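Local coordinates for protein probable transcriptional regulator (Pseudomonas aeruginosa, PDB 2NNN) that probably binds DNA as a dimeric transcription factor of the MarR family, through a winged helix-turn-helix domain, at residues A[41-46]-A[56-61]; A[71-76]-A[82-87]; A[86-89]-A[94-97]. All coordinates share one frame; numbering follows the deposited sequence.

Contact 1: A[41-46]-A[56-61]; sequences WAALVR and NQLGRL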
loop_
_atom_site.group_PDB
_atom_site.type_symbol
_atom_site.label_atom_id
_atom_site.label_comp_id
_atom_site.label_asym_id
_atom_site.label_seq_id
_atom_site.Cartn_x
_atom_site.Cartn_y
_atom_site.Cartn_z
ATOM N N TRP A 41 -13.663 -0.809 5.893
ATOM C CA TRP A 41 -13.761 -0.486 7.328
ATOM C C TRP A 41 -13.570 1.006 7.564
ATOM O O TRP A 41 -14.301 1.609 8.355
ATOM C CB TRP A 41 -12.721 -1.293 8.133
ATOM C CG TRP A 41 -12.663 -0.941 9.617
ATOM C CD1 TRP A 41 -11.658 -0.263 10.267
ATOM C CD2 TRP A 41 -13.640 -1.273 10.637
ATOM N NE1 TRP A 41 -11.952 -0.151 11.611
ATOM C CE2 TRP A 41 -13.161 -0.755 11.862
ATOM C CE3 TRP A 41 -14.871 -1.950 10.628
ATOM C CZ2 TRP A 41 -13.880 -0.877 13.061
ATOM C CZ3 TRP A 41 -15.580 -2.078 11.828
ATOM C CH2 TRP A 41 -15.080 -1.545 13.022
ATOM N N ALA A 42 -12.584 1.589 6.880
ATOM C CA ALA A 42 -12.277 3.023 6.959
ATOM C C ALA A 42 -13.485 3.880 6.579
ATOM O O ALA A 42 -13.813 4.836 7.287
ATOM C CB ALA A 42 -11.088 3.371 6.059
ATOM N N ALA A 43 -14.121 3.544 5.457
ATOM C CA ALA A 43 -15.348 4.221 5.021
ATOM C C ALA A 43 -16.467 4.034 6.025
ATOM O O ALA A 43 -17.197 4.963 6.287
ATOM C CB ALA A 43 -15.789 3.728 3.666
ATOM N N LEU A 44 -16.592 2.838 6.593
ATOM C CA LEU A 44 -17.622 2.572 7.618
ATOM C C LEU A 44 -17.375 3.437 8.861
ATOM O O LEU A 44 -18.283 4.115 9.350
ATOM C CB LEU A 44 -17.609 1.092 8.023
ATOM C CG LEU A 44 -18.810 0.584 8.802
ATOM C CD1 LEU A 44 -19.930 0.162 7.833
ATOM C CD2 LEU A 44 -18.413 -0.579 9.707
ATOM N N VAL A 45 -16.141 3.390 9.366
ATOM C CA VAL A 45 -15.730 4.222 10.488
ATOM C C VAL A 45 -16.023 5.700 10.204
ATOM O O VAL A 45 -16.684 6.349 11.004
ATOM C CB VAL A 45 -14.242 3.976 10.870
ATOM C CG1 VAL A 45 -13.774 4.937 11.953
ATOM C CG2 VAL A 45 -14.054 2.528 11.330
ATOM N N ARG A 46 -15.572 6.203 9.054
ATOM C CA ARG A 46 -15.751 7.611 8.709
ATOM C C ARG A 46 -17.221 8.051 8.627
ATOM O O ARG A 46 -17.571 9.104 9.157
ATOM C CB ARG A 46 -15.003 7.972 7.422
ATOM C CG ARG A 46 -14.924 9.473 7.140
ATOM C CD ARG A 46 -14.047 10.182 8.156
ATOM N NE ARG A 46 -12.633 10.114 7.792
ATOM C CZ ARG A 46 -11.623 10.416 8.606
ATOM N NH1 ARG A 46 -11.843 10.786 9.860
ATOM N NH2 ARG A 46 -10.380 10.331 8.169
ATOM N N ASN A 56 -18.415 11.312 -2.692
ATOM C CA ASN A 56 -17.107 11.808 -3.124
ATOM C C ASN A 56 -16.369 12.548 -2.008
ATOM O O ASN A 56 -15.124 12.514 -1.932
ATOM C CB ASN A 56 -17.268 12.705 -4.355
ATOM C CG ASN A 56 -17.569 11.910 -5.629
ATOM O OD1 ASN A 56 -17.744 10.671 -5.608
ATOM N ND2 ASN A 56 -17.613 12.620 -6.753
ATOM N N GLN A 57 -17.144 13.210 -1.149
ATOM C CA GLN A 57 -16.601 13.821 0.053
ATOM C C GLN A 57 -16.139 12.758 1.038
ATOM O O GLN A 57 -15.101 12.918 1.673
ATOM C CB GLN A 57 -17.638 14.728 0.709
ATOM C CG GLN A 57 -17.117 15.454 1.940
ATOM C CD GLN A 57 -17.920 16.694 2.245
ATOM O OE1 GLN A 57 -17.802 17.706 1.547
ATOM N NE2 GLN A 57 -18.737 16.632 3.286
ATOM N N LEU A 58 -16.919 11.689 1.175
ATOM C CA LEU A 58 -16.523 10.554 1.988
ATOM C C LEU A 58 -15.172 10.025 1.465
ATOM O O LEU A 58 -14.287 9.676 2.235
ATOM C CB LEU A 58 -17.605 9.461 1.972
ATOM C CG LEU A 58 -17.263 8.129 2.674
ATOM C CD1 LEU A 58 -16.867 8.304 4.145
ATOM C CD2 LEU A 58 -18.357 7.060 2.536
ATOM N N GLY A 59 -15.038 10.023 0.140
ATOM C CA GLY A 59 -13.833 9.608 -0.530
ATOM C C GLY A 59 -12.664 10.471 -0.142
ATOM O O GLY A 59 -11.605 9.953 0.196
ATOM N N ARG A 60 -12.875 11.783 -0.165
ATOM C CA ARG A 60 -11.827 12.761 0.125
ATOM C C ARG A 60 -11.421 12.845 1.606
ATOM O O ARG A 60 -10.454 13.533 1.943
ATOM C CB ARG A 60 -12.228 14.147 -0.403
ATOM C CG ARG A 60 -12.395 14.207 -1.929
ATOM C CD ARG A 60 -13.101 15.482 -2.387
ATOM N NE ARG A 60 -12.124 16.538 -2.646
ATOM C CZ ARG A 60 -11.866 17.537 -1.809
ATOM N NH1 ARG A 60 -12.538 17.616 -0.666
ATOM N NH2 ARG A 60 -10.954 18.462 -2.113
ATOM N N LEU A 61 -12.161 12.162 2.483
ATOM C CA LEU A 61 -11.837 12.120 3.909
ATOM C C LEU A 61 -11.190 10.796 4.276
ATOM O O LEU A 61 -10.720 10.627 5.411
ATOM C CB LEU A 61 -13.080 12.332 4.768
ATOM C CG LEU A 61 -13.732 13.724 4.801
ATOM C CD1 LEU A 61 -15.242 13.621 5.100
ATOM C CD2 LEU A 61 -13.035 14.617 5.818
#

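Contact 2: A[71-76]-A[82-87]; sequences GVVERL and IQRSAD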
loop_
_atom_site.group_PDB
_atom_site.type_symbol
_atom_site.label_atom_id
_atom_site.label_comp_id
_atom_site.label_asym_id
_atom_site.label_seq_id
_atom_site.Cartn_x
_atom_site.Cartn_y
_atom_site.Cartn_z
ATOM N N GLY A 71 -17.104 2.038 -5.245
ATOM C CA GLY A 71 -17.206 0.593 -5.170
ATOM C C GLY A 71 -17.113 0.063 -3.749
ATOM O O GLY A 71 -17.679 -0.990 -3.438
ATOM N N VAL A 72 -16.390 0.771 -2.889
ATOM C CA VAL A 72 -16.401 0.448 -1.475
ATOM C C VAL A 72 -17.824 0.625 -0.929
ATOM O O VAL A 72 -18.344 -0.269 -0.249
ATOM C CB VAL A 72 -15.379 1.300 -0.676
ATOM C CG1 VAL A 72 -15.776 1.398 0.798
ATOM C CG2 VAL A 72 -13.986 0.739 -0.837
ATOM N N VAL A 73 -18.452 1.764 -1.240
ATOM C CA VAL A 73 -19.810 2.047 -0.758
ATOM C C VAL A 73 -20.826 1.049 -1.330
ATOM O O VAL A 73 -21.740 0.621 -0.629
ATOM C CB VAL A 73 -20.240 3.512 -1.032
ATOM C CG1 VAL A 73 -21.739 3.702 -0.788
ATOM C CG2 VAL A 73 -19.460 4.470 -0.155
ATOM N N GLU A 74 -20.643 0.661 -2.588
ATOM C CA GLU A 74 -21.512 -0.344 -3.202
ATOM C C GLU A 74 -21.376 -1.727 -2.558
ATOM O O GLU A 74 -22.381 -2.387 -2.307
ATOM C CB GLU A 74 -21.318 -0.398 -4.720
ATOM C CG GLU A 74 -22.004 0.763 -5.441
ATOM C CD GLU A 74 -21.552 0.950 -6.890
ATOM O OE1 GLU A 74 -20.796 0.092 -7.408
ATOM O OE2 GLU A 74 -21.961 1.964 -7.518
ATOM N N ARG A 75 -20.144 -2.145 -2.266
ATOM C CA ARG A 75 -19.902 -3.397 -1.544
ATOM C C ARG A 75 -20.400 -3.345 -0.099
ATOM O O ARG A 75 -20.887 -4.336 0.428
ATOM C CB ARG A 75 -18.428 -3.790 -1.602
ATOM C CG ARG A 75 -17.981 -4.236 -2.996
ATOM C CD ARG A 75 -16.476 -4.454 -3.081
ATOM N NE ARG A 75 -15.719 -3.231 -2.787
ATOM C CZ ARG A 75 -14.403 -3.187 -2.589
ATOM N NH1 ARG A 75 -13.672 -4.300 -2.640
ATOM N NH2 ARG A 75 -13.814 -2.031 -2.324
ATOM N N LEU A 76 -20.285 -2.180 0.529
ATOM C CA LEU A 76 -20.873 -1.927 1.841
ATOM C C LEU A 76 -22.413 -1.959 1.764
ATOM O O LEU A 76 -23.089 -2.279 2.747
ATOM C CB LEU A 76 -20.386 -0.569 2.348
ATOM C CG LEU A 76 -19.632 -0.387 3.675
ATOM C CD1 LEU A 76 -18.614 -1.479 3.937
ATOM C CD2 LEU A 76 -18.960 0.983 3.723
ATOM N N ILE A 82 -25.110 0.402 4.558
ATOM C CA ILE A 82 -25.303 1.833 4.305
ATOM C C ILE A 82 -26.728 2.154 3.869
ATOM O O ILE A 82 -27.463 1.273 3.388
ATOM C CB ILE A 82 -24.269 2.429 3.274
ATOM C CG1 ILE A 82 -24.317 1.712 1.922
ATOM C CG2 ILE A 82 -22.849 2.413 3.826
ATOM C CD1 ILE A 82 -25.015 2.498 0.843
ATOM N N GLN A 83 -27.110 3.416 4.068
ATOM C CA GLN A 83 -28.343 3.962 3.512
ATOM C C GLN A 83 -28.053 5.256 2.734
ATOM O O GLN A 83 -27.192 6.069 3.112
ATOM C CB GLN A 83 -29.428 4.152 4.594
ATOM C CG GLN A 83 -29.140 5.217 5.660
ATOM C CD GLN A 83 -29.936 5.060 6.975
ATOM O OE1 GLN A 83 -29.771 5.874 7.891
ATOM N NE2 GLN A 83 -30.783 4.017 7.075
ATOM N N ARG A 84 -28.762 5.410 1.622
ATOM C CA ARG A 84 -28.669 6.612 0.815
ATOM C C ARG A 84 -29.946 7.438 0.963
ATOM O O ARG A 84 -31.030 6.909 1.244
ATOM C CB ARG A 84 -28.402 6.262 -0.648
ATOM C CG ARG A 84 -27.071 5.546 -0.912
ATOM C CD ARG A 84 -26.954 5.237 -2.387
ATOM N NE ARG A 84 -25.677 4.653 -2.797
ATOM C CZ ARG A 84 -25.440 3.345 -2.868
ATOM N NH1 ARG A 84 -26.379 2.475 -2.518
ATOM N NH2 ARG A 84 -24.256 2.903 -3.276
ATOM N N SER A 85 -29.803 8.747 0.794
ATOM C CA SER A 85 -30.920 9.668 0.919
ATOM C C SER A 85 -30.532 11.008 0.315
ATOM O O SER A 85 -29.375 11.407 0.401
ATOM C CB SER A 85 -31.330 9.841 2.391
ATOM O OG SER A 85 -30.331 10.531 3.123
ATOM N N ALA A 86 -31.511 11.682 -0.284
ATOM C CA ALA A 86 -31.340 12.967 -0.962
ATOM C C ALA A 86 -30.659 14.033 -0.111
ATOM O O ALA A 86 -30.979 14.206 1.065
ATOM C CB ALA A 86 -32.708 13.486 -1.455
ATOM N N ASP A 87 -29.714 14.741 -0.717
ATOM C CA ASP A 87 -29.125 15.917 -0.097
ATOM C C ASP A 87 -30.233 16.964 0.007
ATOM O O ASP A 87 -30.836 17.314 -1.007
ATOM C CB ASP A 87 -27.944 16.417 -0.937
ATOM C CG ASP A 87 -27.194 17.578 -0.295
ATOM O OD1 ASP A 87 -27.690 18.198 0.665
ATOM O OD2 ASP A 87 -26.086 17.890 -0.772
#

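Contact 3: A[86-89]-A[94-97]; sequences ADPD and LLVS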
loop_
_atom_site.group_PDB
_atom_site.type_symbol
_atom_site.label_atom_id
_atom_site.label_comp_id
_atom_site.label_asym_id
_atom_site.label_seq_id
_atom_site.Cartn_x
_atom_site.Cartn_y
_atom_site.Cartn_z
ATOM N N ALA A 86 -31.511 11.682 -0.284
ATOM C CA ALA A 86 -31.340 12.967 -0.962
ATOM C C ALA A 86 -30.659 14.033 -0.111
ATOM O O ALA A 86 -30.979 14.206 1.065
ATOM C CB ALA A 86 -32.708 13.486 -1.455
ATOM N N ASP A 87 -29.714 14.741 -0.717
ATOM C CA ASP A 87 -29.125 15.917 -0.097
ATOM C C ASP A 87 -30.233 16.964 0.007
ATOM O O ASP A 87 -30.836 17.314 -1.007
ATOM C CB ASP A 87 -27.944 16.417 -0.937
ATOM C CG ASP A 87 -27.194 17.578 -0.295
ATOM O OD1 ASP A 87 -27.690 18.198 0.665
ATOM O OD2 ASP A 87 -26.086 17.890 -0.772
ATOM N N PRO A 88 -30.539 17.424 1.238
ATOM C CA PRO A 88 -31.580 18.437 1.480
ATOM C C PRO A 88 -31.291 19.832 0.898
ATOM O O PRO A 88 -32.201 20.659 0.806
ATOM C CB PRO A 88 -31.637 18.512 3.009
ATOM C CG PRO A 88 -30.301 18.001 3.473
ATOM C CD PRO A 88 -29.938 16.947 2.501
ATOM N N ASP A 89 -30.043 20.090 0.522
ATOM C CA ASP A 89 -29.650 21.385 -0.016
ATOM C C ASP A 89 -29.382 21.286 -1.504
ATOM O O ASP A 89 -29.049 22.279 -2.159
ATOM C CB ASP A 89 -28.405 21.900 0.705
ATOM C CG ASP A 89 -28.598 21.983 2.204
ATOM O OD1 ASP A 89 -29.549 22.658 2.647
ATOM O OD2 ASP A 89 -27.799 21.363 2.939
ATOM N N LEU A 94 -27.033 12.922 -3.606
ATOM C CA LEU A 94 -27.238 11.869 -2.614
ATOM C C LEU A 94 -26.300 12.015 -1.428
ATOM O O LEU A 94 -25.171 12.488 -1.561
ATOM C CB LEU A 94 -27.039 10.488 -3.247
ATOM C CG LEU A 94 -28.251 9.670 -3.694
ATOM C CD1 LEU A 94 -29.413 10.568 -4.051
ATOM C CD2 LEU A 94 -27.862 8.796 -4.874
ATOM N N LEU A 95 -26.792 11.588 -0.273
ATOM C CA LEU A 95 -26.018 11.514 0.951
ATOM C C LEU A 95 -25.928 10.058 1.343
ATOM O O LEU A 95 -26.907 9.332 1.247
ATOM C CB LEU A 95 -26.708 12.306 2.067
ATOM C CG LEU A 95 -26.306 13.761 2.360
ATOM C CD1 LEU A 95 -25.893 14.539 1.120
ATOM C CD2 LEU A 95 -27.417 14.484 3.120
ATOM N N VAL A 96 -24.743 9.635 1.771
ATOM C CA VAL A 96 -24.531 8.271 2.248
ATOM C C VAL A 96 -24.462 8.295 3.778
ATOM O O VAL A 96 -23.925 9.230 4.381
ATOM C CB VAL A 96 -23.257 7.622 1.630
ATOM C CG1 VAL A 96 -23.161 6.155 1.999
ATOM C CG2 VAL A 96 -23.273 7.742 0.128
ATOM N N SER A 97 -25.027 7.268 4.397
ATOM C CA SER A 97 -25.156 7.215 5.842
ATOM C C SER A 97 -25.014 5.783 6.292
ATOM O O SER A 97 -25.214 4.862 5.508
ATOM C CB SER A 97 -26.539 7.724 6.243
ATOM O OG SER A 97 -26.510 8.266 7.542
#

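Contact 1: A[41-46]-A[56-61]
Helices 38-50 and 55-61 meet here at a steep angle, the axes of segments 41-46 and 56-61 running 109° apart and 10.1 Å from each other at closest approach. Both belong to the winged helix-turn-helix domain of the MarR family. At that axis distance the space between the two backbones is bridged by side chains. Leu58 reaches across with CD1, which lies 3.8 Å from CG of Arg46 and also meets its CB. The two side chains slide past each other in opposite directions. The other methyl, Leu58 CD2, faces Ala43 CB more loosely at 4.4 Å. Arg46 starts with CG anti to its own backbone N (chi1 -169°), then bends at chi2 and chi3. The bends carry the guanidinium to the C-terminal end of segment 56-61; on the way the Arg46 side chain crosses that of Leu61 at about a right angle, with CD and NE near Leu61 CB. Arg46 NH1 is held by salt bridges to Glu49 and to Asp10 of the second subunit, so this arginine also ties the domain to the dimer partner. Two of its nitrogens share one backbone acceptor. Arg46 NE gives Leu61 O a weak bond of 3.1 Å. Arg46 NH2 gives the shorter one, 2.8 Å to Leu61 O, approaching almost in line with the carbonyl.

Contact 2: A[71-76]-A[82-87]
The side chains of Val73 and Ile82 cross at about a right angle where helix 66-78 packs against the first strand of the wing. In the MarR winged helix-turn-helix this helix is the one expected to read DNA, and strand 82-87 begins the beta hairpin that follows it. Val73 turns CG1 to the strand, with CD1 of Ile82 3.9 Å from it. Ile82 points toward the helix and its branches divide between Val73 and Leu76. Ile82 CG1 sits between the backbone N and the carbonyl carbon (chi1 58°), and lies 3.8 Å from Val73 O. The other branch goes to Leu76, where Ile82 CG2 rests 4.1 Å from both CB and CD2 of Leu76. These two side chains also meet nearly at right angles. Arg84 runs extended from CG to NE, back over Ile82. CD1 of Ile82 lies 3.6 Å above one face of the Arg84 guanidinium, toward its rim. Glu74 CG meets the edge of the same group. The carboxylate of Glu74 does not pair with it, since Glu74 OE2 stays 4.9 Å from Arg84 NH2. The charge is instead met by Asp77, in a salt bridge to Arg84 NH1. The remaining terminal nitrogen, Arg84 NH2, packs 3.6 Å from Val73 CG1.

Contact 3: A[86-89]-A[94-97]
The wing of the winged helix-turn-helix domain is a beta hairpin of antiparallel strands 82-87 and 93-98, and this contact lies near its turn. Ala86 and Leu94 form a non-hydrogen-bonded pair, their CA atoms 4.6 Å apart. Their side chains diverge, and CD1 of Leu94 comes only within 4.4 Å of Ala86 CA. Leu95 has the largest share of the contact. It points toward segment 86-89 and divides its two methyls between neighbouring residues. Leu95 CD1 lies 3.5 Å from Asp87 CB and nearly as close to Asp87 CG. Leu95 CD2 lies 3.6 Å from Pro88 CD, the two side chains crossing at about a right angle. With CG turned away from its backbone N (chi1 -175°), Asp87 sets CB and CG beside Leu95 CD1. Asp87 OD1 accepts a bond from Asp89 N at 3.0 Å, which makes an Asx turn. The N-H points almost straight at the oxygen, at 169°, but comes from above the carboxylate plane. Backbone bonds of Asp87 with Arg93 and of Leu95 with Ser85 flank the Ala86–Leu94 pair. Asp87 therefore does two jobs: its carboxylate probably helps to hold the turn at Pro88 and Asp89, while its CB and CG lie against Leu95 at the surface end of the hairpin.

Overall arrangement
Contacts 1 and 2 are buried and contact 3 lies at the surface, toward the far end of the wing. Helix 66-78 joins the first two: its Val72 packs on Ala43, and its Val73 on Leu58. Strand 82-87 joins contacts 2 and 3, which share Ala86 and Asp87; probable backbone hydrogen bonds from Leu95 N to Ser85 O and from Gln83 N to Ser97 O pair it with strand 93-98. Contacts 1 and 3 do not touch. All three mix apolar packing with polar groups. In contact 1 an arginine bonds directly to a backbone oxygen across the segments. Contact 2 has no such bond, and contact 3 keeps its carboxylate bond within one segment.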